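PDB 3TUF: stage II sporulation protein Q, which joins SpoIIIAH in a channel between forespore and mother cell, takes part in forespore engulfment and is required to anchor membrane proteins on the forespore side of the septum. Local coordinates for residues A[79-84]-A[164-169]; A[56-61]-A[68-73]; A[40-45]-A[143-148]. All blocks are in the same frame, centred on the assembly; numbering follows the deposited sequence.

Overall arrangement
Contacts 1 and 2 adjoin, their centres about 10 Å apart: strand 71-73 of contact 2 pairs with strand 77-80 of contact 1, and S81 is hydrogen-bonded to the backbone at K56, Y58 and A70. Both segments of contact 2 precede those of contact 1 in sequence, and both fall between the two segments of contact 3. Contact 3 begins earliest and its segments alternate with those of contact 1, whose centre is about 16 Å away; F167 and P44 join the two. Contacts 2 and 3, about 25 Å apart between centres, lie on opposite sides of the chain's centre. Contact 1 links the large sheet of the M23-type fold to the small, SpoIIIAH-binding hairpin sheet.

Contact 1 (A[79-84]-A[164-169])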
ATOM      1  N   SER A  79       9.448   4.257 -22.633  1.00 40.96           N
ATOM      2  CA  SER A  79      10.087   3.192 -21.924  1.00 35.74           C
ATOM      3  C   SER A  79      11.585   3.563 -22.002  1.00 33.36           C
ATOM      4  O   SER A  79      11.951   4.515 -22.741  1.00 44.30           O
ATOM      5  CB  SER A  79       9.674   1.869 -22.574  1.00 46.74           C
ATOM      6  OG  SER A  79      10.737   0.930 -22.654  1.00 53.43           O
ATOM      7  N   LEU A  80      12.433   2.920 -21.189  1.00 35.54           N
ATOM      8  CA  LEU A  80      13.855   3.310 -21.085  1.00 38.23           C
ATOM      9  C   LEU A  80      14.569   2.610 -22.227  1.00 37.59           C
ATOM     10  O   LEU A  80      14.196   1.487 -22.533  1.00 44.85           O
ATOM     11  CB  LEU A  80      14.449   2.745 -19.815  1.00 30.21           C
ATOM     12  CG  LEU A  80      13.926   3.269 -18.459  1.00 29.99           C
ATOM     13  CD1 LEU A  80      14.876   2.753 -17.405  1.00 26.33           C
ATOM     14  CD2 LEU A  80      13.807   4.766 -18.421  1.00 29.28           C
ATOM     15  N   SER A  81      15.595   3.191 -22.877  1.00 44.07           N
ATOM     16  CA  SER A  81      16.271   2.380 -23.920  1.00 37.91           C
ATOM     17  C   SER A  81      17.239   1.343 -23.286  1.00 36.18           C
ATOM     18  O   SER A  81      18.068   1.741 -22.518  1.00 37.91           O
ATOM     19  CB  SER A  81      16.997   3.278 -24.867  1.00 33.70           C
ATOM     20  OG  SER A  81      17.929   2.502 -25.593  1.00 53.90           O
ATOM     21  N   LYS A  82      17.157   0.038 -23.574  1.00 40.73           N
ATOM     22  CA  LYS A  82      18.036  -0.953 -22.869  1.00 36.69           C
ATOM     23  C   LYS A  82      19.218  -1.427 -23.725  1.00 41.40           C
ATOM     24  O   LYS A  82      19.943  -2.518 -23.458  1.00 39.04           O
ATOM     25  CB  LYS A  82      17.189  -2.133 -22.373  1.00 38.93           C
ATOM     26  CG  LYS A  82      16.276  -1.765 -21.157  1.00 43.32           C
ATOM     27  CD  LYS A  82      17.076  -0.967 -20.045  1.00 30.18           C
ATOM     28  CE  LYS A  82      16.450  -1.029 -18.648  1.00 33.12           C
ATOM     29  NZ  LYS A  82      17.495  -0.800 -17.629  1.00 47.92           N
ATOM     30  N   GLY A  83      19.431  -0.579 -24.751  1.00 29.76           N
ATOM     31  CA  GLY A  83      20.507  -0.798 -25.722  1.00 32.71           C
ATOM     32  C   GLY A  83      20.759   0.372 -26.666  1.00 45.18           C
ATOM     33  O   GLY A  83      20.258   1.508 -26.455  1.00 39.68           O
ATOM     34  N   ILE A  84      21.551   0.112 -27.711  1.00 36.37           N
ATOM     35  CA  ILE A  84      21.759   1.127 -28.720  1.00 41.50           C
ATOM     36  C   ILE A  84      21.003   0.761 -29.987  1.00 39.29           C
ATOM     37  O   ILE A  84      20.740  -0.438 -30.250  1.00 36.47           O
ATOM     38  CB  ILE A  84      23.225   1.296 -29.020  1.00 42.29           C
ATOM     39  CG1 ILE A  84      23.769  -0.016 -29.605  1.00 39.38           C
ATOM     40  CG2 ILE A  84      23.962   1.698 -27.734  1.00 39.77           C
ATOM     41  CD1 ILE A  84      25.283  -0.135 -29.757  1.00 35.72           C
ATOM     42  N   HIS A 164      16.630   0.332 -38.671  1.00 31.93           N
ATOM     43  CA  HIS A 164      17.769   0.167 -37.735  1.00 32.31           C
ATOM     44  C   HIS A 164      17.979  -1.219 -37.171  1.00 28.73           C
ATOM     45  O   HIS A 164      17.194  -2.116 -37.439  1.00 29.50           O
ATOM     46  CB  HIS A 164      17.539   1.058 -36.536  1.00 34.56           C
ATOM     47  CG  HIS A 164      16.426   0.582 -35.624  1.00 42.21           C
ATOM     48  ND1 HIS A 164      15.078   0.724 -35.942  1.00 36.16           N
ATOM     49  CD2 HIS A 164      16.468  -0.009 -34.402  1.00 37.09           C
ATOM     50  CE1 HIS A 164      14.343   0.237 -34.961  1.00 40.81           C
ATOM     51  NE2 HIS A 164      15.163  -0.211 -34.014  1.00 43.74           N
ATOM     52  N   VAL A 165      18.992  -1.411 -36.338  1.00 30.99           N
ATOM     53  CA  VAL A 165      18.943  -2.584 -35.447  1.00 31.90           C
ATOM     54  C   VAL A 165      19.009  -2.103 -33.988  1.00 41.37           C
ATOM     55  O   VAL A 165      19.787  -1.198 -33.682  1.00 41.77           O
ATOM     56  CB  VAL A 165      20.088  -3.596 -35.749  1.00 30.95           C
ATOM     57  CG1 VAL A 165      21.496  -2.911 -35.659  1.00 24.75           C
ATOM     58  CG2 VAL A 165      20.068  -4.745 -34.805  1.00 34.00           C
ATOM     59  N   HIS A 166      18.174  -2.656 -33.104  1.00 39.92           N
ATOM     60  CA  HIS A 166      18.352  -2.454 -31.691  1.00 32.13           C
ATOM     61  C   HIS A 166      19.275  -3.543 -31.134  1.00 33.11           C
ATOM     62  O   HIS A 166      19.047  -4.723 -31.359  1.00 36.81           O
ATOM     63  CB  HIS A 166      17.017  -2.549 -30.989  1.00 36.11           C
ATOM     64  CG  HIS A 166      17.082  -2.298 -29.500  1.00 39.83           C
ATOM     65  ND1 HIS A 166      17.292  -1.047 -28.966  1.00 38.00           N
ATOM     66  CD2 HIS A 166      16.955  -3.136 -28.444  1.00 35.98           C
ATOM     67  CE1 HIS A 166      17.279  -1.117 -27.641  1.00 36.18           C
ATOM     68  NE2 HIS A 166      17.094  -2.378 -27.298  1.00 35.60           N
ATOM     69  N   PHE A 167      20.310  -3.154 -30.398  1.00 31.27           N
ATOM     70  CA  PHE A 167      21.265  -4.115 -29.927  1.00 37.24           C
ATOM     71  C   PHE A 167      21.478  -4.026 -28.399  1.00 32.07           C
ATOM     72  O   PHE A 167      21.622  -2.928 -27.811  1.00 40.11           O
ATOM     73  CB  PHE A 167      22.554  -3.835 -30.624  1.00 33.59           C
ATOM     74  CG  PHE A 167      23.707  -4.590 -30.070  1.00 36.18           C
ATOM     75  CD1 PHE A 167      23.759  -5.957 -30.203  1.00 33.06           C
ATOM     76  CD2 PHE A 167      24.718  -3.932 -29.414  1.00 31.75           C
ATOM     77  CE1 PHE A 167      24.807  -6.708 -29.699  1.00 32.58           C
ATOM     78  CE2 PHE A 167      25.811  -4.669 -28.886  1.00 38.63           C
ATOM     79  CZ  PHE A 167      25.854  -6.072 -29.025  1.00 29.93           C
ATOM     80  N   GLU A 168      21.547  -5.171 -27.745  1.00 35.59           N
ATOM     81  CA  GLU A 168      21.654  -5.198 -26.309  1.00 37.69           C
ATOM     82  C   GLU A 168      22.658  -6.250 -25.874  1.00 38.96           C
ATOM     83  O   GLU A 168      22.832  -7.270 -26.578  1.00 45.85           O
ATOM     84  CB  GLU A 168      20.272  -5.506 -25.718  1.00 25.10           C
ATOM     85  CG  GLU A 168      19.217  -4.415 -25.957  1.00 32.29           C
ATOM     86  CD  GLU A 168      17.894  -4.794 -25.314  1.00 39.99           C
ATOM     87  OE1 GLU A 168      17.884  -5.877 -24.643  1.00 39.10           O
ATOM     88  OE2 GLU A 168      16.864  -4.036 -25.465  1.00 37.65           O
ATOM     89  N   ILE A 169      23.336  -5.993 -24.742  1.00 39.32           N
ATOM     90  CA  ILE A 169      24.220  -6.990 -24.108  1.00 47.56           C
ATOM     91  C   ILE A 169      23.592  -7.063 -22.784  1.00 49.15           C
ATOM     92  O   ILE A 169      23.277  -5.989 -22.212  1.00 54.66           O
ATOM     93  CB  ILE A 169      25.682  -6.511 -23.784  1.00 47.81           C
ATOM     94  CG1 ILE A 169      26.251  -5.650 -24.874  1.00 58.50           C
ATOM     95  CG2 ILE A 169      26.641  -7.655 -23.523  1.00 50.22           C
ATOM     96  CD1 ILE A 169      25.634  -4.281 -24.776  1.00 56.33           C
TER
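K82 and E168 meet backbone against side chain. The CB of E168 lies 3.8 Å from the K82 carbonyl O and CG 3.2 Å from it. With CG anti to its own carbonyl carbon (chi1 -66°) and the chain extended beyond, CD still borders the K82 carbonyl while OE2 reaches K82 CB at 3.6 Å. OE2 also accepts a hydrogen bond from H166 NE2, doubtfully short as modelled. The other oxygen, OE1, pairs with R170, so a carboxylate suits this buried place. K82 sends its ammonium to K184 O of the SpoIIIAH chain.

The H166 ring, held at ND1 by D85, puts CE1 3.6 Å from G83 N; S81 OG, at the ring edge, is hydrogen-bonded to K56 O. Glycine suits position 83: its CA is 3.2 Å from F167 O, and a CB would run into that oxygen and E168 CG. I84 and F167 form an antiparallel hydrogen-bonded pair (F167 N to I84 O 2.8 Å, I84 N to F167 O 3.0 Å), and I84 CD1 touches the F167 ring edge. H164 and H166 keep the His-x-His pattern of M23 peptidases and D85 the aspartate, but S81 replaces the other motif's histidine, consistent with a degenerate site. Strand 165-171 runs between strands 84-88 and 125-132; 77-80, an arm of the hairpin with 71-73, pairs at S79 with a SpoIIIAH strand, carrying that small sheet across the interface.

Contact 2 (A[56-61]-A[68-73]); sequences KFYETD and EAALVT
A70 presses its methyl against the extended backbone from K56 to Y58. Its CB lies 3.4 Å from K56 O and 3.6 Å from Y58 CA, a fit in which the small side chain lets the two backbones approach closely. Y58 contributes nearly as much surface. Its CG stands anti to the backbone N (chi1 -169°), which carries the ring alongside A70: CD2 is 3.8 Å from A70 CB, and A70 O sits near the ring plane at the same edge. Farther along, CE2 meets L71 CD2 at 4.0 Å, the two side chains running side by side. A tyrosine is long and flat enough to reach both residues, and it also packs on L80.

K56 joins through its backbone. One water accepts from K56 N at 2.7 Å and donates to A69 O at 3.0 Å, bridging the loop to the backbone at A69, which follows on from E68 of the helix. The K56 carbonyl accepts from S81 OG. The arrangement is a short helix leading into a two-stranded antiparallel hairpin, 71-73 with 77-80, packed against the preceding loop; SpoIIIAH docks here, its S170 OG bonded to E68 OE2, its T173 on Y58 and its I176 on L71.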
ATOM      1  N   LYS A  56      20.940   5.771 -27.748  1.00 40.74           N
ATOM      2  CA  LYS A  56      21.842   5.286 -26.687  1.00 39.48           C
ATOM      3  C   LYS A  56      21.042   4.618 -25.566  1.00 35.14           C
ATOM      4  O   LYS A  56      19.809   4.814 -25.474  1.00 30.90           O
ATOM      5  CB  LYS A  56      22.659   6.460 -26.090  1.00 36.71           C
ATOM      6  CG  LYS A  56      23.676   7.060 -27.013  1.00 39.62           C
ATOM      7  CD  LYS A  56      24.275   8.334 -26.324  1.00 47.17           C
ATOM      8  CE  LYS A  56      25.163   9.110 -27.310  1.00 57.49           C
ATOM      9  NZ  LYS A  56      25.645  10.433 -26.778  1.00 61.91           N
ATOM     10  N   PHE A  57      21.767   3.846 -24.741  1.00 31.47           N
ATOM     11  CA  PHE A  57      21.239   3.140 -23.623  1.00 35.06           C
ATOM     12  C   PHE A  57      20.943   4.214 -22.541  1.00 38.41           C
ATOM     13  O   PHE A  57      21.733   5.075 -22.305  1.00 46.62           O
ATOM     14  CB  PHE A  57      22.321   2.162 -23.198  1.00 33.19           C
ATOM     15  CG  PHE A  57      22.025   1.451 -21.926  1.00 42.93           C
ATOM     16  CD1 PHE A  57      22.159   2.094 -20.703  1.00 45.04           C
ATOM     17  CD2 PHE A  57      21.610   0.129 -21.941  1.00 44.37           C
ATOM     18  CE1 PHE A  57      21.870   1.402 -19.465  1.00 42.85           C
ATOM     19  CE2 PHE A  57      21.314  -0.575 -20.730  1.00 44.72           C
ATOM     20  CZ  PHE A  57      21.436   0.044 -19.501  1.00 39.58           C
ATOM     21  N   TYR A  58      19.783   4.131 -21.901  1.00 46.38           N
ATOM     22  CA  TYR A  58      19.407   5.131 -20.902  1.00 30.09           C
ATOM     23  C   TYR A  58      20.340   5.139 -19.687  1.00 38.09           C
ATOM     24  O   TYR A  58      20.545   4.105 -19.052  1.00 42.20           O
ATOM     25  CB  TYR A  58      17.960   4.914 -20.450  1.00 34.38           C
ATOM     26  CG  TYR A  58      17.399   6.052 -19.627  1.00 34.91           C
ATOM     27  CD1 TYR A  58      17.508   6.055 -18.243  1.00 31.83           C
ATOM     28  CD2 TYR A  58      16.759   7.125 -20.235  1.00 32.91           C
ATOM     29  CE1 TYR A  58      16.996   7.092 -17.487  1.00 31.39           C
ATOM     30  CE2 TYR A  58      16.243   8.166 -19.488  1.00 33.12           C
ATOM     31  CZ  TYR A  58      16.364   8.145 -18.114  1.00 42.24           C
ATOM     32  OH  TYR A  58      15.854   9.180 -17.366  1.00 48.72           O
ATOM     33  N   GLU A  59      20.896   6.306 -19.365  1.00 38.20           N
ATOM     34  CA  GLU A  59      21.739   6.440 -18.178  1.00 37.74           C
ATOM     35  C   GLU A  59      21.100   7.481 -17.233  1.00 39.37           C
ATOM     36  O   GLU A  59      20.791   8.616 -17.654  1.00 41.21           O
ATOM     37  CB  GLU A  59      23.152   6.883 -18.589  1.00 41.82           C
ATOM     38  CG  GLU A  59      23.848   5.950 -19.505  1.00 49.26           C
ATOM     39  CD  GLU A  59      24.688   4.896 -18.791  1.00 54.53           C
ATOM     40  OE1 GLU A  59      24.240   4.197 -17.838  1.00 49.85           O
ATOM     41  OE2 GLU A  59      25.844   4.739 -19.241  1.00 59.46           O
ATOM     42  N   THR A  60      20.869   7.106 -15.974  1.00 40.44           N
ATOM     43  CA  THR A  60      20.089   7.961 -15.068  1.00 48.91           C
ATOM     44  C   THR A  60      20.797   9.275 -14.676  1.00 50.31           C
ATOM     45  O   THR A  60      20.132  10.254 -14.258  1.00 50.68           O
ATOM     46  CB  THR A  60      19.686   7.219 -13.745  1.00 45.54           C
ATOM     47  OG1 THR A  60      20.712   7.418 -12.804  1.00 64.83           O
ATOM     48  CG2 THR A  60      19.603   5.717 -13.947  1.00 49.83           C
ATOM     49  N   ASP A  61      22.128   9.281 -14.779  1.00 47.03           N
ATOM     50  CA  ASP A  61      22.933  10.431 -14.403  1.00 45.86           C
ATOM     51  C   ASP A  61      23.357  11.304 -15.584  1.00 46.25           C
ATOM     52  O   ASP A  61      24.253  12.116 -15.447  1.00 54.02           O
ATOM     53  CB  ASP A  61      24.166   9.957 -13.638  1.00 56.48           C
ATOM     54  CG  ASP A  61      25.058   9.104 -14.472  1.00 63.89           C
ATOM     55  OD1 ASP A  61      24.875   9.005 -15.712  1.00 74.59           O
ATOM     56  OD2 ASP A  61      25.967   8.515 -13.880  1.00 76.67           O
ATOM     57  N   GLU A  68      16.202  12.311 -22.257  1.00 40.57           N
ATOM     58  CA  GLU A  68      15.053  12.458 -23.143  1.00 40.50           C
ATOM     59  C   GLU A  68      15.266  11.726 -24.478  1.00 39.64           C
ATOM     60  O   GLU A  68      14.362  11.112 -25.068  1.00 53.38           O
ATOM     61  CB  GLU A  68      14.803  13.935 -23.406  1.00 34.08           C
ATOM     62  CG  GLU A  68      13.725  14.503 -22.524  1.00 49.50           C
ATOM     63  CD  GLU A  68      13.786  15.965 -22.546  1.00 49.79           C
ATOM     64  OE1 GLU A  68      14.929  16.440 -22.534  1.00 64.50           O
ATOM     65  OE2 GLU A  68      12.756  16.650 -22.593  1.00 59.19           O
ATOM     66  N   ALA A  69      16.482  11.784 -24.955  1.00 45.29           N
ATOM     67  CA  ALA A  69      16.768  11.200 -26.209  1.00 37.51           C
ATOM     68  C   ALA A  69      17.045   9.716 -26.038  1.00 37.70           C
ATOM     69  O   ALA A  69      17.099   9.035 -27.051  1.00 49.76           O
ATOM     70  CB  ALA A  69      17.959  11.938 -26.881  1.00 28.43           C
ATOM     71  N   ALA A  70      17.223   9.188 -24.815  1.00 35.87           N
ATOM     72  CA  ALA A  70      17.382   7.701 -24.648  1.00 32.04           C
ATOM     73  C   ALA A  70      16.046   7.019 -24.279  1.00 31.66           C
ATOM     74  O   ALA A  70      16.002   5.944 -23.604  1.00 45.30           O
ATOM     75  CB  ALA A  70      18.481   7.323 -23.610  1.00 28.63           C
ATOM     76  N   LEU A  71      14.949   7.650 -24.704  1.00 36.12           N
ATOM     77  CA  LEU A  71      13.638   7.082 -24.434  1.00 39.55           C
ATOM     78  C   LEU A  71      13.094   6.360 -25.649  1.00 44.12           C
ATOM     79  O   LEU A  71      13.225   6.850 -26.794  1.00 48.83           O
ATOM     80  CB  LEU A  71      12.638   8.145 -23.981  1.00 36.27           C
ATOM     81  CG  LEU A  71      12.768   8.694 -22.556  1.00 33.51           C
ATOM     82  CD1 LEU A  71      11.656   9.711 -22.338  1.00 35.56           C
ATOM     83  CD2 LEU A  71      12.756   7.630 -21.407  1.00 30.50           C
ATOM     84  N   VAL A  72      12.498   5.203 -25.391  1.00 49.47           N
ATOM     85  CA  VAL A  72      11.710   4.519 -26.404  1.00 41.92           C
ATOM     86  C   VAL A  72      10.260   5.024 -26.367  1.00 44.66           C
ATOM     87  O   VAL A  72       9.609   4.861 -25.362  1.00 49.98           O
ATOM     88  CB  VAL A  72      11.719   3.025 -26.159  1.00 49.82           C
ATOM     89  CG1 VAL A  72      10.613   2.374 -26.962  1.00 45.33           C
ATOM     90  CG2 VAL A  72      13.101   2.478 -26.508  1.00 52.27           C
ATOM     91  N   THR A  73       9.795   5.607 -27.454  1.00 43.81           N
ATOM     92  CA  THR A  73       8.437   6.074 -27.555  1.00 45.88           C
ATOM     93  C   THR A  73       7.563   5.192 -28.421  1.00 54.64           C
ATOM     94  O   THR A  73       7.817   4.993 -29.589  1.00 49.97           O
ATOM     95  CB  THR A  73       8.367   7.434 -28.171  1.00 56.55           C
ATOM     96  OG1 THR A  73       9.351   8.267 -27.585  1.00 63.59           O
ATOM     97  CG2 THR A  73       7.036   8.029 -27.940  1.00 46.31           C
TER
HETATM   98  O   HOH W   1      20.026   8.267 -27.381  1.00 53.25           O

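Contact 3 (A[40-45]-A[143-148])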
ATOM      1  N   ASN A  40      36.880  -9.991 -28.168  1.00 49.23           N
ATOM      2  CA  ASN A  40      36.451  -8.655 -27.870  1.00 55.12           C
ATOM      3  C   ASN A  40      35.062  -8.405 -28.380  1.00 56.08           C
ATOM      4  O   ASN A  40      34.649  -8.981 -29.342  1.00 65.61           O
ATOM      5  CB  ASN A  40      37.375  -7.657 -28.531  1.00 57.61           C
ATOM      6  CG  ASN A  40      38.758  -7.664 -27.951  1.00 69.47           C
ATOM      7  OD1 ASN A  40      39.119  -8.527 -27.176  1.00 71.68           O
ATOM      8  ND2 ASN A  40      39.547  -6.691 -28.340  1.00 78.07           N
ATOM      9  N   VAL A  41      34.348  -7.514 -27.740  1.00 51.70           N
ATOM     10  CA  VAL A  41      32.958  -7.250 -28.076  1.00 47.08           C
ATOM     11  C   VAL A  41      32.930  -6.438 -29.339  1.00 50.43           C
ATOM     12  O   VAL A  41      33.525  -5.393 -29.391  1.00 52.68           O
ATOM     13  CB  VAL A  41      32.246  -6.471 -26.914  1.00 49.35           C
ATOM     14  CG1 VAL A  41      30.840  -5.921 -27.339  1.00 44.19           C
ATOM     15  CG2 VAL A  41      32.170  -7.345 -25.640  1.00 49.33           C
ATOM     16  N   ALA A  42      32.236  -6.910 -30.370  1.00 46.37           N
ATOM     17  CA  ALA A  42      32.260  -6.161 -31.641  1.00 46.55           C
ATOM     18  C   ALA A  42      30.957  -5.423 -31.941  1.00 42.90           C
ATOM     19  O   ALA A  42      29.892  -5.866 -31.522  1.00 54.09           O
ATOM     20  CB  ALA A  42      32.646  -7.080 -32.807  1.00 36.75           C
ATOM     21  N   MET A  43      31.046  -4.294 -32.645  1.00 34.74           N
ATOM     22  CA  MET A  43      29.872  -3.662 -33.255  1.00 41.34           C
ATOM     23  C   MET A  43      29.081  -4.745 -33.974  1.00 39.94           C
ATOM     24  O   MET A  43      29.661  -5.559 -34.658  1.00 50.04           O
ATOM     25  CB  MET A  43      30.310  -2.571 -34.225  1.00 45.85           C
ATOM     26  CG  MET A  43      30.705  -1.352 -33.475  1.00 57.77           C
ATOM     27  SD  MET A  43      29.191  -0.471 -32.914  1.00 68.96           S
ATOM     28  CE  MET A  43      28.845   0.382 -34.492  1.00 78.30           C
ATOM     29  N   PRO A  44      27.753  -4.773 -33.813  1.00 46.28           N
ATOM     30  CA  PRO A  44      26.955  -5.889 -34.360  1.00 42.58           C
ATOM     31  C   PRO A  44      26.601  -5.718 -35.858  1.00 46.46           C
ATOM     32  O   PRO A  44      25.430  -5.996 -36.277  1.00 47.82           O
ATOM     33  CB  PRO A  44      25.684  -5.808 -33.525  1.00 43.07           C
ATOM     34  CG  PRO A  44      25.476  -4.359 -33.391  1.00 36.42           C
ATOM     35  CD  PRO A  44      26.881  -3.746 -33.222  1.00 43.15           C
ATOM     36  N   VAL A  45      27.590  -5.279 -36.647  1.00 40.30           N
ATOM     37  CA  VAL A  45      27.345  -4.855 -38.042  1.00 40.07           C
ATOM     38  C   VAL A  45      28.518  -5.335 -38.872  1.00 41.50           C
ATOM     39  O   VAL A  45      29.542  -5.697 -38.305  1.00 41.98           O
ATOM     40  CB  VAL A  45      27.173  -3.347 -38.075  1.00 42.67           C
ATOM     41  CG1 VAL A  45      27.535  -2.782 -39.350  1.00 48.28           C
ATOM     42  CG2 VAL A  45      25.750  -3.010 -37.821  1.00 35.90           C
ATOM     43  N   VAL A 143      26.571 -19.518 -33.859  1.00 56.54           N
ATOM     44  CA  VAL A 143      27.177 -18.517 -34.765  1.00 49.53           C
ATOM     45  C   VAL A 143      28.553 -18.121 -34.295  1.00 52.79           C
ATOM     46  O   VAL A 143      28.893 -18.296 -33.101  1.00 53.96           O
ATOM     47  CB  VAL A 143      26.327 -17.220 -34.927  1.00 50.21           C
ATOM     48  CG1 VAL A 143      25.022 -17.507 -35.659  1.00 50.01           C
ATOM     49  CG2 VAL A 143      26.038 -16.600 -33.612  1.00 43.43           C
ATOM     50  N   LYS A 144      29.339 -17.593 -35.226  1.00 49.74           N
ATOM     51  CA  LYS A 144      30.653 -17.043 -34.923  1.00 56.12           C
ATOM     52  C   LYS A 144      30.584 -15.499 -35.000  1.00 56.71           C
ATOM     53  O   LYS A 144      29.679 -14.922 -35.638  1.00 49.29           O
ATOM     54  CB  LYS A 144      31.810 -17.705 -35.777  1.00 52.14           C
ATOM     55  CG  LYS A 144      31.425 -18.012 -37.230  1.00 81.42           C
ATOM     56  CD  LYS A 144      32.266 -19.102 -38.019  1.00 83.27           C
ATOM     57  CE  LYS A 144      31.564 -19.594 -39.369  1.00 84.18           C
ATOM     58  NZ  LYS A 144      31.209 -18.547 -40.431  1.00 72.56           N
ATOM     59  N   GLN A 145      31.513 -14.849 -34.278  1.00 52.47           N
ATOM     60  CA  GLN A 145      31.643 -13.411 -34.240  1.00 49.10           C
ATOM     61  C   GLN A 145      31.714 -12.850 -35.665  1.00 43.75           C
ATOM     62  O   GLN A 145      32.455 -13.364 -36.453  1.00 53.02           O
ATOM     63  CB  GLN A 145      32.917 -13.090 -33.473  1.00 44.18           C
ATOM     64  CG  GLN A 145      33.214 -11.612 -33.457  1.00 58.80           C
ATOM     65  CD  GLN A 145      34.104 -11.138 -32.309  1.00 67.16           C
ATOM     66  OE1 GLN A 145      35.231 -11.621 -32.131  1.00 60.71           O
ATOM     67  NE2 GLN A 145      33.608 -10.156 -31.541  1.00 53.12           N
ATOM     68  N   ASN A 146      30.925 -11.832 -35.999  1.00 46.47           N
ATOM     69  CA  ASN A 146      30.853 -11.216 -37.359  1.00 46.44           C
ATOM     70  C   ASN A 146      30.083 -11.982 -38.413  1.00 46.14           C
ATOM     71  O   ASN A 146      29.974 -11.569 -39.601  1.00 41.62           O
ATOM     72  CB  ASN A 146      32.233 -10.820 -37.892  1.00 51.35           C
ATOM     73  CG  ASN A 146      32.797  -9.686 -37.092  1.00 62.72           C
ATOM     74  OD1 ASN A 146      33.670  -9.875 -36.229  1.00 66.17           O
ATOM     75  ND2 ASN A 146      32.219  -8.502 -37.281  1.00 73.74           N
ATOM     76  N   GLN A 147      29.520 -13.101 -37.975  1.00 43.02           N
ATOM     77  CA  GLN A 147      28.675 -13.854 -38.836  1.00 44.12           C
ATOM     78  C   GLN A 147      27.340 -13.164 -38.938  1.00 45.08           C
ATOM     79  O   GLN A 147      26.681 -12.898 -37.910  1.00 46.59           O
ATOM     80  CB  GLN A 147      28.509 -15.230 -38.290  1.00 37.55           C
ATOM     81  CG  GLN A 147      27.813 -16.103 -39.307  1.00 36.56           C
ATOM     82  CD  GLN A 147      27.493 -17.477 -38.773  1.00 45.79           C
ATOM     83  OE1 GLN A 147      26.446 -18.005 -39.123  1.00 59.35           O
ATOM     84  NE2 GLN A 147      28.363 -18.073 -37.953  1.00 47.41           N
ATOM     85  N   VAL A 148      26.950 -12.848 -40.170  1.00 43.81           N
ATOM     86  CA  VAL A 148      25.707 -12.121 -40.391  1.00 46.26           C
ATOM     87  C   VAL A 148      24.577 -12.956 -39.861  1.00 47.06           C
ATOM     88  O   VAL A 148      24.546 -14.186 -40.068  1.00 48.45           O
ATOM     89  CB  VAL A 148      25.453 -11.845 -41.869  1.00 39.74           C
ATOM     90  CG1 VAL A 148      23.972 -11.598 -42.142  1.00 32.11           C
ATOM     91  CG2 VAL A 148      26.326 -10.633 -42.327  1.00 37.11           C
TER
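Q145 and N40 make the one hydrogen bond between the two segments, and the turn that presents Q145 starts just before it. V143 ends a short strand by backbone pairing with G102. K144 then opens a type II beta turn, its carbonyl O accepting from Q147 N at 3.0 Å; its own side chain is at the surface, as suits a lysine.

Q145 occupies the second position of the turn and points at the 40-45 segment. With CG anti to the backbone N (chi1 176°) and the chain extended past it, the amide is carried across to the far backbone. NE2 donates to N40 O at 2.7 Å, with an N-H...O angle of 163°. The acceptor lies in the plane of the amide and the donor almost straight ahead of the carbonyl. NE2 gives a second bond to S99 O, and it also lies 3.5 Å from A42 CB, a methyl small enough to lie beside NE2, obliquely off the amide plane. The backbone N of Q145 is held by S101 OG.

N146 follows with a positive phi of 77°, a conformation that asparagine tolerates well at the third position of a type II turn. Its ND2 makes a loose approach to V45 O at 4.0 Å. Farther on, V148 packs on V46.

One neutral amide thus serves two backbone carbonyls, N40 O and S99 O, tying the N-terminal segment and the loop at S99 to the same turn without any charge. Q145 NE2 uses main-chain acceptors alone, while S99 OG adds a bond to A42 O.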